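Phosphoglucomutase/phosphomannomutase family protein (PDB 3UW2) probably catalyses the metal-dependent intramolecular transfer of phosphate on hexose phosphates, as members of the phosphohexose mutase family do. Local coordinates at residues R58-D63 with V142-A147; R212-L217 with I259-D264; F289-L294 with R317-E322; L453-T458 with D468-A473. All coordinates share one frame; numbering follows the deposited sequence.

How the contacts relate
The four contacts fall one in each domain of the chain and touch nowhere; contacts 2 and 3 come nearest, at about 8 Å between nearest atoms, while contacts 1 and 4 lie on opposite sides of the chain's centre. Contacts 2 and 4 are buried helix-on-sheet packings built from phenylalanine rings, edge to face in both. Contacts 1 and 3 are only partly buried, and each involves a glycine-ended helix: polar and water-mediated in 58-63 with 142-147, a leucine against a glycine backbone in 289-294 with 317-322. Contact 2 alone reaches the metal site, since its strand runs into the zinc ligand Asp-264.

Contact 1. Residues R58-D63 with V142-A147; sequences RAQGGD and VLRGAA
The end of helix 43-59 meets the tight turn after strand 136-143 here, with Gln-60 reaching across to Leu-143 and Arg-144. Gln-60 CG stands anti to its own carbonyl carbon (chi1 -60°) and the chain runs out extended, which carries the amide over to the turn. Gln-60 OE1 accepts from Arg-144 NH1 at 3.3 Å, a long but nearly straight bond with an N-H...O angle of 167°. The oxygen lies at the guanidinium edge, in its plane, while the amide and guanidinium planes stand 82° apart. Arg-144 also lays its CD against Gln-60 CB at 3.7 Å, and its guanidinium has Gln-60 O over one face.

A Schellman motif with Gly-61 as its C-prime residue ends the helix, Gly-61 N bonding Arg-58 O, and a type I' beta turn from Leu-143 to Ala-146 reverses the strand, all within alpha/beta/alpha domain I.

Beside the polar pair, Leu-143 CD2 presses on the amide, 3.1 Å from Gln-60 NE2, and its side chain also packs on Phe-53 and Val-57 of the helix. Gln-60 NE2 hydrogen-bonds to Glu-56 OE2, the amide's strongest polar partner. One water gives a 2.9 Å hydrogen bond to Leu-143 O and a weak one to Gln-60 OE1, a loose water bridge from the amide to the turn backbone.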
loop_
_atom_site.group_PDB
_atom_site.type_symbol
_atom_site.label_atom_id
_atom_site.label_comp_id
_atom_site.label_asym_id
_atom_site.label_seq_id
_atom_site.Cartn_x
_atom_site.Cartn_y
_atom_site.Cartn_z
ATOM N N ARG A 58 9.862 -24.486 -2.620
ATOM C CA ARG A 58 10.101 -25.856 -3.161
ATOM C C ARG A 58 8.965 -26.807 -2.784
ATOM O O ARG A 58 8.656 -27.693 -3.521
ATOM C CB ARG A 58 11.408 -26.487 -2.674
ATOM C CG ARG A 58 12.653 -25.663 -2.788
ATOM C CD ARG A 58 13.619 -26.181 -3.821
ATOM N NE ARG A 58 13.672 -27.656 -3.898
ATOM C CZ ARG A 58 14.474 -28.471 -3.211
ATOM N NH1 ARG A 58 15.386 -28.048 -2.353
ATOM N NH2 ARG A 58 14.404 -29.766 -3.457
ATOM N N ALA A 59 8.338 -26.623 -1.631
ATOM C CA ALA A 59 7.270 -27.549 -1.215
ATOM C C ALA A 59 6.034 -27.319 -2.109
ATOM O O ALA A 59 5.194 -28.195 -2.232
ATOM C CB ALA A 59 6.927 -27.323 0.249
ATOM N N GLN A 60 5.926 -26.129 -2.711
ATOM C CA GLN A 60 4.887 -25.866 -3.705
ATOM C C GLN A 60 5.388 -26.049 -5.133
ATOM O O GLN A 60 4.706 -25.739 -6.082
ATOM C CB GLN A 60 4.232 -24.514 -3.490
ATOM C CG GLN A 60 3.564 -24.380 -2.131
ATOM C CD GLN A 60 2.904 -23.007 -1.970
ATOM O OE1 GLN A 60 2.550 -22.370 -2.962
ATOM N NE2 GLN A 60 2.715 -22.559 -0.735
ATOM N N GLY A 61 6.557 -26.641 -5.267
ATOM C CA GLY A 61 7.036 -27.029 -6.572
ATOM C C GLY A 61 7.683 -25.895 -7.353
ATOM O O GLY A 61 7.957 -26.039 -8.558
ATOM N N GLY A 62 7.928 -24.772 -6.677
ATOM C CA GLY A 62 8.636 -23.629 -7.332
ATOM C C GLY A 62 10.151 -23.833 -7.241
ATOM O O GLY A 62 10.627 -24.625 -6.394
ATOM N N ASP A 63 10.923 -23.169 -8.108
ATOM C CA ASP A 63 12.368 -23.237 -7.971
ATOM C C ASP A 63 13.136 -21.904 -8.055
ATOM O O ASP A 63 14.359 -21.940 -8.216
ATOM C CB ASP A 63 12.974 -24.214 -8.978
ATOM C CG ASP A 63 12.777 -23.761 -10.413
ATOM O OD1 ASP A 63 12.085 -22.722 -10.659
ATOM O OD2 ASP A 63 13.321 -24.464 -11.297
ATOM N N VAL A 142 5.960 -12.322 -1.823
ATOM C CA VAL A 142 4.947 -12.860 -2.746
ATOM C C VAL A 142 5.308 -14.289 -3.063
ATOM O O VAL A 142 6.372 -14.568 -3.631
ATOM C CB VAL A 142 4.776 -11.976 -3.988
ATOM C CG1 VAL A 142 3.826 -12.684 -4.992
ATOM C CG2 VAL A 142 4.194 -10.611 -3.559
ATOM N N LEU A 143 4.410 -15.215 -2.723
ATOM C CA LEU A 143 4.709 -16.649 -2.944
ATOM C C LEU A 143 3.779 -17.225 -4.050
ATOM O O LEU A 143 2.581 -17.344 -3.863
ATOM C CB LEU A 143 4.611 -17.439 -1.649
ATOM C CG LEU A 143 4.470 -18.985 -1.813
ATOM C CD1 LEU A 143 5.725 -19.616 -2.399
ATOM C CD2 LEU A 143 3.988 -19.711 -0.550
ATOM N N ARG A 144 4.341 -17.502 -5.216
ATOM C CA ARG A 144 3.555 -17.972 -6.383
ATOM C C ARG A 144 2.343 -17.042 -6.679
ATOM O O ARG A 144 1.235 -17.509 -6.920
ATOM C CB ARG A 144 3.155 -19.501 -6.307
ATOM C CG ARG A 144 4.404 -20.403 -6.145
ATOM C CD ARG A 144 4.141 -21.918 -6.118
ATOM N NE ARG A 144 3.297 -22.269 -7.223
ATOM C CZ ARG A 144 2.028 -22.700 -7.150
ATOM N NH1 ARG A 144 1.421 -22.920 -5.986
ATOM N NH2 ARG A 144 1.378 -22.830 -8.272
ATOM N N GLY A 145 2.591 -15.729 -6.755
ATOM C CA GLY A 145 1.546 -14.774 -7.071
ATOM C C GLY A 145 0.718 -14.315 -5.900
ATOM O O GLY A 145 -0.049 -13.358 -6.054
ATOM N N ALA A 146 0.814 -15.002 -4.757
ATOM C CA ALA A 146 -0.001 -14.623 -3.580
ATOM C C ALA A 146 0.793 -13.809 -2.540
ATOM O O ALA A 146 1.900 -14.203 -2.118
ATOM C CB ALA A 146 -0.616 -15.863 -2.916
ATOM N N ALA A 147 0.189 -12.720 -2.063
ATOM C CA ALA A 147 0.786 -11.921 -1.033
ATOM C C ALA A 147 0.391 -12.589 0.295
ATOM O O ALA A 147 -0.719 -12.391 0.808
ATOM C CB ALA A 147 0.303 -10.458 -1.104
HETATM O O HOH W 1 0.864 -19.519 -2.876
#

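Contact 2. Residues R212-L217 with I259-D264; sequences RLFKAL and IGFAFD. With ZN (zinc ion), chain K.
Phe-214 of helix 206-216 brings the CE2/CZ end of its ring against Phe-261 and Phe-263 of strand 259-263, a helix-on-sheet packing inside alpha/beta/alpha domain II. Its CE2 atom does most of the touching: Phe-214 CE2 sits 3.7 Å from Phe-261 CD2 and 3.6 Å from Phe-263 CZ. The two neighbours meet the ring differently. Phe-261 turns its edge to the face of Phe-214 in an offset edge-to-face pair, centroids 5.5 Å apart and planes at 71°. Phe-263 points head-on at Phe-214 from the strand, and its CZ lies in the plane of the Phe-214 ring, so those two rings meet edge on edge.

Residues 261 and 263 lie on the same side of the strand because their side chains alternate with Ala-262. All three aromatic side chains hold CG anti to the carbonyl carbon; for Phe-214, chi1 of -56° directs the ring from the helix at the sheet.

The next layer is apolar as well. Leu-197 and Val-199 of the adjacent parallel strand 197-200 lie against Phe-214, and Leu-372 of helix 364-375 touches both Phe-214 and Phe-261.

Where the strand ends, the chain passes from this packing straight into the metal site. Asp-264 shares the zinc ion with Asp-266 and Asp-268, and Arg-269 NE hydrogen-bonds to its metal-binding oxygen. That oxygen, Asp-264 OD2, stands 2.2 Å from the zinc.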
loop_
_atom_site.group_PDB
_atom_site.type_symbol
_atom_site.label_atom_id
_atom_site.label_comp_id
_atom_site.label_asym_id
_atom_site.label_seq_id
_atom_site.Cartn_x
_atom_site.Cartn_y
_atom_site.Cartn_z
ATOM N N ARG A 212 12.532 9.301 -13.473
ATOM C CA ARG A 212 12.748 8.701 -14.792
ATOM C C ARG A 212 11.413 8.457 -15.513
ATOM O O ARG A 212 11.275 8.839 -16.688
ATOM C CB ARG A 212 13.467 7.370 -14.674
ATOM C CG ARG A 212 13.723 6.693 -16.016
ATOM C CD ARG A 212 14.558 5.411 -15.853
ATOM N NE ARG A 212 14.568 4.820 -17.196
ATOM C CZ ARG A 212 15.069 3.645 -17.546
ATOM N NH1 ARG A 212 15.671 2.887 -16.670
ATOM N NH2 ARG A 212 14.997 3.286 -18.829
ATOM N N LEU A 213 10.466 7.824 -14.822
ATOM C CA LEU A 213 9.139 7.488 -15.410
ATOM C C LEU A 213 8.373 8.729 -15.848
ATOM O O LEU A 213 7.929 8.787 -16.998
ATOM C CB LEU A 213 8.278 6.649 -14.434
ATOM C CG LEU A 213 6.836 6.375 -14.819
ATOM C CD1 LEU A 213 6.866 5.524 -16.106
ATOM C CD2 LEU A 213 6.046 5.659 -13.689
ATOM N N PHE A 214 8.205 9.711 -14.942
ATOM C CA PHE A 214 7.396 10.866 -15.275
ATOM C C PHE A 214 8.084 11.755 -16.332
ATOM O O PHE A 214 7.411 12.369 -17.175
ATOM C CB PHE A 214 6.956 11.631 -14.016
ATOM C CG PHE A 214 6.207 10.769 -13.012
ATOM C CD1 PHE A 214 5.247 9.818 -13.429
ATOM C CD2 PHE A 214 6.444 10.922 -11.651
ATOM C CE1 PHE A 214 4.540 9.012 -12.507
ATOM C CE2 PHE A 214 5.796 10.119 -10.707
ATOM C CZ PHE A 214 4.817 9.170 -11.121
ATOM N N LYS A 215 9.432 11.775 -16.354
ATOM C CA LYS A 215 10.116 12.432 -17.497
ATOM C C LYS A 215 9.849 11.720 -18.811
ATOM O O LYS A 215 9.660 12.385 -19.850
ATOM C CB LYS A 215 11.635 12.651 -17.281
ATOM C CG LYS A 215 11.899 13.751 -16.284
ATOM C CD LYS A 215 13.383 13.958 -15.975
ATOM C CE LYS A 215 13.525 15.433 -15.585
ATOM N NZ LYS A 215 14.879 15.922 -15.165
ATOM N N ALA A 216 9.887 10.387 -18.765
ATOM C CA ALA A 216 9.575 9.552 -19.916
ATOM C C ALA A 216 8.124 9.788 -20.412
ATOM O O ALA A 216 7.841 9.645 -21.599
ATOM C CB ALA A 216 9.741 8.078 -19.566
ATOM N N LEU A 217 7.205 10.113 -19.512
ATOM C CA LEU A 217 5.835 10.458 -19.932
ATOM C C LEU A 217 5.751 11.903 -20.492
ATOM O O LEU A 217 4.713 12.310 -21.025
ATOM C CB LEU A 217 4.855 10.282 -18.774
ATOM C CG LEU A 217 4.683 8.810 -18.382
ATOM C CD1 LEU A 217 3.794 8.729 -17.165
ATOM C CD2 LEU A 217 4.112 8.004 -19.542
ATOM N N ILE A 259 0.702 20.147 -9.927
ATOM C CA ILE A 259 0.265 19.043 -9.081
ATOM C C ILE A 259 1.464 18.516 -8.299
ATOM O O ILE A 259 2.558 18.484 -8.855
ATOM C CB ILE A 259 -0.323 17.920 -10.002
ATOM C CG1 ILE A 259 -1.748 18.346 -10.488
ATOM C CG2 ILE A 259 -0.378 16.559 -9.339
ATOM C CD1 ILE A 259 -2.769 18.563 -9.374
ATOM N N GLY A 260 1.254 18.083 -7.041
ATOM C CA GLY A 260 2.332 17.509 -6.221
ATOM C C GLY A 260 2.155 16.029 -5.942
ATOM O O GLY A 260 1.041 15.608 -5.599
ATOM N N PHE A 261 3.203 15.212 -6.180
ATOM C CA PHE A 261 3.134 13.757 -5.832
ATOM C C PHE A 261 4.179 13.482 -4.742
ATOM O O PHE A 261 5.316 13.900 -4.862
ATOM C CB PHE A 261 3.552 12.863 -7.004
ATOM C CG PHE A 261 2.534 12.719 -8.118
ATOM C CD1 PHE A 261 1.245 13.249 -8.021
ATOM C CD2 PHE A 261 2.883 11.976 -9.266
ATOM C CE1 PHE A 261 0.323 13.078 -9.062
ATOM C CE2 PHE A 261 1.986 11.824 -10.327
ATOM C CZ PHE A 261 0.688 12.352 -10.210
ATOM N N ALA A 262 3.803 12.761 -3.692
ATOM C CA ALA A 262 4.762 12.359 -2.640
ATOM C C ALA A 262 4.697 10.832 -2.437
ATOM O O ALA A 262 3.594 10.287 -2.388
ATOM C CB ALA A 262 4.446 13.077 -1.350
ATOM N N PHE A 263 5.863 10.148 -2.398
ATOM C CA PHE A 263 5.883 8.702 -2.355
ATOM C C PHE A 263 6.282 8.294 -0.981
ATOM O O PHE A 263 7.020 9.012 -0.306
ATOM C CB PHE A 263 6.878 8.155 -3.391
ATOM C CG PHE A 263 6.424 8.342 -4.798
ATOM C CD1 PHE A 263 5.435 7.513 -5.328
ATOM C CD2 PHE A 263 6.964 9.333 -5.596
ATOM C CE1 PHE A 263 5.030 7.676 -6.649
ATOM C CE2 PHE A 263 6.541 9.518 -6.898
ATOM C CZ PHE A 263 5.578 8.673 -7.434
ATOM N N ASP A 264 5.811 7.141 -0.549
ATOM C CA ASP A 264 6.325 6.579 0.671
ATOM C C ASP A 264 7.674 5.890 0.363
ATOM O O ASP A 264 8.115 5.885 -0.785
ATOM C CB ASP A 264 5.313 5.640 1.315
ATOM C CG ASP A 264 5.240 4.294 0.645
ATOM O OD1 ASP A 264 5.628 4.085 -0.525
ATOM O OD2 ASP A 264 4.660 3.457 1.322
HETATM ZN ZN ZN K . 5.156 1.325 1.181
#

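Contact 3. Residues F289-L294 with R317-E322; sequences FAEEVL and REKGGE
Glu-291 and Lys-319 bring their backbones to within 5.9 Å, CA to CA, and Leu-294 and Gly-321 follow at 6.2 Å between their CA atoms. Residues 289-294 are regular helix, part of 282-296. Residues 317-322 carry helix 311-318 to its end, where Gly-320, at positive phi, serves as the C-prime residue of a Schellman motif: Gly-320 N bonds Arg-317 O and Gly-321 N bonds Val-316 O. The chain then enters strand 322-326, so the contact sets one helix of alpha/beta/alpha domain III against the helix-to-strand connection beside it.

Leu-294 fills the inner half. Its CD2 rests 3.5 Å from Gly-321 CA, CD1 lies over the same glycine's N and CA, and Leu-294 CB approaches Lys-319 O at 3.7 Å. With CG beside the backbone N (chi1 -71°), both methyls face the bare glycine backbone; Ala-300 and Ile-302 line the leucine further in.

On the outer half the Lys-319 chain, bent at chi2, crosses the extended Glu-291 side chain. Aliphatic carbons do the touching, Lys-319 CG to Glu-291 CB at 3.9 Å, and Lys-319 CE comes 3.6 Å from Glu-291 OE2. Trp-315 makes a cation-pi contact with the lysine. Since Glu-291 OE2 and Lys-319 NZ remain 4.6 Å apart, beyond a salt bridge, their attraction is probably modest, and close apolar packing carries the contact.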
loop_
_atom_site.group_PDB
_atom_site.type_symbol
_atom_site.label_atom_id
_atom_site.label_comp_id
_atom_site.label_asym_id
_atom_site.label_seq_id
_atom_site.Cartn_x
_atom_site.Cartn_y
_atom_site.Cartn_z
ATOM N N PHE A 289 -10.469 7.335 -10.473
ATOM C CA PHE A 289 -10.041 6.152 -11.234
ATOM C C PHE A 289 -11.239 5.235 -11.630
ATOM O O PHE A 289 -11.304 4.707 -12.729
ATOM C CB PHE A 289 -9.045 5.364 -10.351
ATOM C CG PHE A 289 -7.733 6.066 -10.183
ATOM C CD1 PHE A 289 -7.022 6.509 -11.331
ATOM C CD2 PHE A 289 -7.136 6.160 -8.916
ATOM C CE1 PHE A 289 -5.793 7.160 -11.196
ATOM C CE2 PHE A 289 -5.889 6.812 -8.777
ATOM C CZ PHE A 289 -5.233 7.305 -9.933
ATOM N N ALA A 290 -12.150 5.018 -10.694
ATOM C CA ALA A 290 -13.302 4.145 -10.911
ATOM C C ALA A 290 -14.110 4.727 -12.055
ATOM O O ALA A 290 -14.643 3.986 -12.878
ATOM C CB ALA A 290 -14.192 4.121 -9.641
ATOM N N GLU A 291 -14.290 6.043 -12.076
ATOM C CA GLU A 291 -15.054 6.615 -13.157
ATOM C C GLU A 291 -14.412 6.269 -14.505
ATOM O O GLU A 291 -15.088 5.802 -15.427
ATOM C CB GLU A 291 -15.211 8.123 -12.962
ATOM C CG GLU A 291 -15.678 8.905 -14.195
ATOM C CD GLU A 291 -15.894 10.396 -13.867
ATOM O OE1 GLU A 291 -15.055 11.015 -13.145
ATOM O OE2 GLU A 291 -16.924 10.935 -14.320
ATOM N N GLU A 292 -13.131 6.510 -14.642
ATOM C CA GLU A 292 -12.464 6.227 -15.919
ATOM C C GLU A 292 -12.472 4.686 -16.249
ATOM O O GLU A 292 -12.789 4.267 -17.373
ATOM C CB GLU A 292 -11.033 6.774 -15.858
ATOM C CG GLU A 292 -10.333 6.798 -17.216
ATOM C CD GLU A 292 -9.982 5.415 -17.750
ATOM O OE1 GLU A 292 -9.609 4.538 -16.941
ATOM O OE2 GLU A 292 -10.111 5.192 -18.989
ATOM N N VAL A 293 -12.162 3.848 -15.250
ATOM C CA VAL A 293 -12.154 2.386 -15.458
ATOM C C VAL A 293 -13.542 1.886 -15.840
ATOM O O VAL A 293 -13.683 1.113 -16.773
ATOM C CB VAL A 293 -11.582 1.671 -14.202
ATOM C CG1 VAL A 293 -11.827 0.144 -14.147
ATOM C CG2 VAL A 293 -10.119 2.019 -14.047
ATOM N N LEU A 294 -14.569 2.329 -15.114
ATOM C CA LEU A 294 -15.914 1.860 -15.401
ATOM C C LEU A 294 -16.445 2.295 -16.787
ATOM O O LEU A 294 -17.267 1.590 -17.419
ATOM C CB LEU A 294 -16.877 2.296 -14.290
ATOM C CG LEU A 294 -16.626 1.519 -12.986
ATOM C CD1 LEU A 294 -17.417 2.301 -11.909
ATOM C CD2 LEU A 294 -17.130 0.053 -13.131
ATOM N N ARG A 317 -21.961 3.313 -8.158
ATOM C CA ARG A 317 -23.253 2.952 -8.794
ATOM C C ARG A 317 -23.679 3.895 -9.869
ATOM O O ARG A 317 -24.099 3.441 -10.938
ATOM C CB ARG A 317 -24.399 2.790 -7.825
ATOM C CG ARG A 317 -24.229 1.588 -6.936
ATOM C CD ARG A 317 -25.405 1.519 -6.000
ATOM N NE ARG A 317 -25.004 0.907 -4.734
ATOM C CZ ARG A 317 -25.087 1.545 -3.566
ATOM N NH1 ARG A 317 -25.583 2.789 -3.501
ATOM N NH2 ARG A 317 -24.709 0.935 -2.463
ATOM N N GLU A 318 -23.526 5.193 -9.613
ATOM C CA GLU A 318 -23.927 6.201 -10.588
ATOM C C GLU A 318 -23.019 6.150 -11.787
ATOM O O GLU A 318 -23.437 6.482 -12.880
ATOM C CB GLU A 318 -24.044 7.626 -9.961
ATOM C CG GLU A 318 -25.224 7.681 -8.998
ATOM C CD GLU A 318 -25.400 8.982 -8.233
ATOM O OE1 GLU A 318 -24.512 9.845 -8.231
ATOM O OE2 GLU A 318 -26.487 9.141 -7.602
ATOM N N LYS A 319 -21.782 5.688 -11.603
ATOM C CA LYS A 319 -20.867 5.541 -12.712
ATOM C C LYS A 319 -21.031 4.154 -13.395
ATOM O O LYS A 319 -20.271 3.838 -14.277
ATOM C CB LYS A 319 -19.407 5.756 -12.249
ATOM C CG LYS A 319 -18.891 7.213 -12.289
ATOM C CD LYS A 319 -19.957 8.236 -11.909
ATOM C CE LYS A 319 -19.501 9.685 -12.114
ATOM N NZ LYS A 319 -20.545 10.566 -11.509
ATOM N N GLY A 320 -22.027 3.356 -13.010
ATOM C CA GLY A 320 -22.353 2.099 -13.744
ATOM C C GLY A 320 -21.588 0.843 -13.243
ATOM O O GLY A 320 -21.603 -0.177 -13.911
ATOM N N GLY A 321 -20.947 0.931 -12.065
ATOM C CA GLY A 321 -20.252 -0.190 -11.479
ATOM C C GLY A 321 -20.923 -0.765 -10.253
ATOM O O GLY A 321 -21.995 -0.322 -9.854
ATOM N N GLU A 322 -20.292 -1.763 -9.659
ATOM C CA GLU A 322 -20.820 -2.355 -8.426
ATOM C C GLU A 322 -19.794 -2.187 -7.303
ATOM O O GLU A 322 -18.680 -2.776 -7.381
ATOM C CB GLU A 322 -21.153 -3.843 -8.614
ATOM C CG GLU A 322 -22.157 -4.180 -9.706
ATOM C CD GLU A 322 -23.623 -3.933 -9.331
ATOM O OE1 GLU A 322 -24.383 -3.510 -10.223
ATOM O OE2 GLU A 322 -24.030 -4.164 -8.173
#

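Contact 4. Residues L453-T458 with D468-A473; sequences LRFEAT and DDFRRA. With EDO (1,2-ethanediol), chain G.
Phe-455 drives the edge of its ring into the face of Phe-470, and this is the tight part of the contact. Phe-455 CE1 stands 3.5 Å from Phe-470 CG and 3.4 Å above that ring's plane, offset toward the rim; the centroids are 5.1 Å apart and the planes 80° apart, a T-shaped pair. CZ of Phe-455 adds a touch on Phe-470 CB at 3.8 Å. With CG anti to its carbonyl carbon (chi1 -64°), Phe-455 points its ring from the strand at the helix. Leu-453, two residues earlier on the same side, is looser: Leu-453 CD2 comes only to 4.4 Å from Phe-470 CD2.

These rings join helix 460-477 to strand 451-457 of the antiparallel sheet in the C-terminal domain. Phe-485, at the chain terminus, meets Phe-455 edge to face, and Val-433 and Tyr-435 of another strand flank Phe-470.

The polar pairs of Arg-471 and Arg-454 lie away from the rings. On the helix, partly exposed Arg-471 gives NH1 to Asp-468 OD1 at 3.1 Å, an i to i+3 salt bridge with the oxygen in the guanidinium plane, while its NH2 pairs with the terminal carboxylate of Phe-485. Arg-454, alternating with Leu-453 and Phe-455, projects from the other face of the strand: NH2 pairs with Glu-396, and Arg-454 NH1 gives a bent hydrogen bond, 2.6 Å, to O2 of a 1,2-ethanediol, probably from the crystallisation liquor.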
loop_
_atom_site.group_PDB
_atom_site.type_symbol
_atom_site.label_atom_id
_atom_site.label_comp_id
_atom_site.label_asym_id
_atom_site.label_seq_id
_atom_site.Cartn_x
_atom_site.Cartn_y
_atom_site.Cartn_z
ATOM N N LEU A 453 -10.989 4.013 15.728
ATOM C CA LEU A 453 -12.249 4.699 15.443
ATOM C C LEU A 453 -12.053 5.750 14.363
ATOM O O LEU A 453 -11.016 6.432 14.339
ATOM C CB LEU A 453 -12.781 5.401 16.713
ATOM C CG LEU A 453 -13.107 4.553 17.950
ATOM C CD1 LEU A 453 -13.138 5.377 19.241
ATOM C CD2 LEU A 453 -14.414 3.799 17.754
ATOM N N ARG A 454 -13.039 5.866 13.470
ATOM C CA ARG A 454 -13.154 7.058 12.616
ATOM C C ARG A 454 -14.591 7.450 12.228
ATOM O O ARG A 454 -15.505 6.634 12.243
ATOM C CB ARG A 454 -12.234 6.997 11.393
ATOM C CG ARG A 454 -12.605 5.990 10.324
ATOM C CD ARG A 454 -11.833 6.282 9.044
ATOM N NE ARG A 454 -10.376 6.046 9.125
ATOM C CZ ARG A 454 -9.469 6.682 8.370
ATOM N NH1 ARG A 454 -9.846 7.598 7.479
ATOM N NH2 ARG A 454 -8.171 6.402 8.490
ATOM N N PHE A 455 -14.767 8.725 11.926
ATOM C CA PHE A 455 -16.080 9.298 11.770
ATOM C C PHE A 455 -16.087 10.161 10.518
ATOM O O PHE A 455 -15.080 10.793 10.204
ATOM C CB PHE A 455 -16.446 10.088 13.041
ATOM C CG PHE A 455 -16.549 9.232 14.282
ATOM C CD1 PHE A 455 -17.637 8.387 14.477
ATOM C CD2 PHE A 455 -15.542 9.249 15.266
ATOM C CE1 PHE A 455 -17.711 7.569 15.608
ATOM C CE2 PHE A 455 -15.631 8.457 16.411
ATOM C CZ PHE A 455 -16.723 7.621 16.585
ATOM N N GLU A 456 -17.197 10.128 9.779
ATOM C CA GLU A 456 -17.406 11.006 8.629
ATOM C C GLU A 456 -18.876 11.425 8.616
ATOM O O GLU A 456 -19.762 10.616 8.916
ATOM C CB GLU A 456 -17.115 10.264 7.333
ATOM C CG GLU A 456 -17.158 11.122 6.089
ATOM C CD GLU A 456 -17.316 10.312 4.817
ATOM O OE1 GLU A 456 -18.224 9.465 4.746
ATOM O OE2 GLU A 456 -16.577 10.557 3.859
ATOM N N ALA A 457 -19.143 12.666 8.236
ATOM C CA ALA A 457 -20.541 13.109 8.126
ATOM C C ALA A 457 -20.734 14.187 7.061
ATOM O O ALA A 457 -19.760 14.751 6.570
ATOM C CB ALA A 457 -21.028 13.591 9.476
ATOM N N THR A 458 -21.993 14.447 6.698
ATOM C CA THR A 458 -22.352 15.452 5.695
ATOM C C THR A 458 -22.478 16.869 6.267
ATOM O O THR A 458 -22.743 17.780 5.521
ATOM C CB THR A 458 -23.656 15.064 4.995
ATOM O OG1 THR A 458 -24.733 15.071 5.952
ATOM C CG2 THR A 458 -23.521 13.695 4.312
ATOM N N ASP A 468 -21.327 11.370 19.605
ATOM C CA ASP A 468 -22.216 11.273 20.763
ATOM C C ASP A 468 -22.888 9.907 20.859
ATOM O O ASP A 468 -23.096 9.378 21.957
ATOM C CB ASP A 468 -23.289 12.355 20.713
ATOM C CG ASP A 468 -22.708 13.748 20.852
ATOM O OD1 ASP A 468 -21.456 13.852 20.924
ATOM O OD2 ASP A 468 -23.497 14.736 20.888
ATOM N N ASP A 469 -23.224 9.337 19.706
ATOM C CA ASP A 469 -23.893 8.063 19.686
ATOM C C ASP A 469 -22.882 6.963 20.029
ATOM O O ASP A 469 -23.138 6.123 20.910
ATOM C CB ASP A 469 -24.541 7.821 18.321
ATOM C CG ASP A 469 -25.730 6.895 18.401
ATOM O OD1 ASP A 469 -26.741 7.241 19.060
ATOM O OD2 ASP A 469 -25.649 5.808 17.810
ATOM N N PHE A 470 -21.731 6.975 19.349
ATOM C CA PHE A 470 -20.644 6.062 19.715
ATOM C C PHE A 470 -20.200 6.211 21.159
ATOM O O PHE A 470 -19.950 5.202 21.849
ATOM C CB PHE A 470 -19.453 6.215 18.785
ATOM C CG PHE A 470 -19.563 5.345 17.577
ATOM C CD1 PHE A 470 -20.520 5.618 16.580
ATOM C CD2 PHE A 470 -18.771 4.214 17.453
ATOM C CE1 PHE A 470 -20.619 4.789 15.451
ATOM C CE2 PHE A 470 -18.894 3.388 16.345
ATOM C CZ PHE A 470 -19.835 3.660 15.364
ATOM N N ARG A 471 -20.067 7.457 21.599
ATOM C CA ARG A 471 -19.694 7.772 22.993
ATOM C C ARG A 471 -20.541 6.946 23.959
ATOM O O ARG A 471 -19.983 6.159 24.736
ATOM C CB ARG A 471 -19.837 9.268 23.254
ATOM C CG ARG A 471 -19.656 9.712 24.694
ATOM C CD ARG A 471 -20.189 11.129 24.924
ATOM N NE ARG A 471 -19.998 12.028 23.774
ATOM C CZ ARG A 471 -18.811 12.392 23.288
ATOM N NH1 ARG A 471 -18.749 13.210 22.253
ATOM N NH2 ARG A 471 -17.682 11.924 23.823
ATOM N N ARG A 472 -21.871 7.097 23.877
ATOM C CA ARG A 472 -22.808 6.423 24.793
ATOM C C ARG A 472 -22.766 4.880 24.638
ATOM O O ARG A 472 -22.913 4.137 25.611
ATOM C CB ARG A 472 -24.233 6.956 24.624
ATOM N N ALA A 473 -22.545 4.396 23.428
ATOM C CA ALA A 473 -22.432 2.942 23.216
ATOM C C ALA A 473 -21.176 2.348 23.889
ATOM O O ALA A 473 -21.265 1.307 24.551
ATOM C CB ALA A 473 -22.509 2.590 21.720
HETATM C C1 EDO G . -13.132 8.291 5.171
HETATM O O1 EDO G . -12.828 9.363 4.270
HETATM C C2 EDO G . -13.170 8.810 6.610
HETATM O O2 EDO G . -11.823 9.174 6.903
#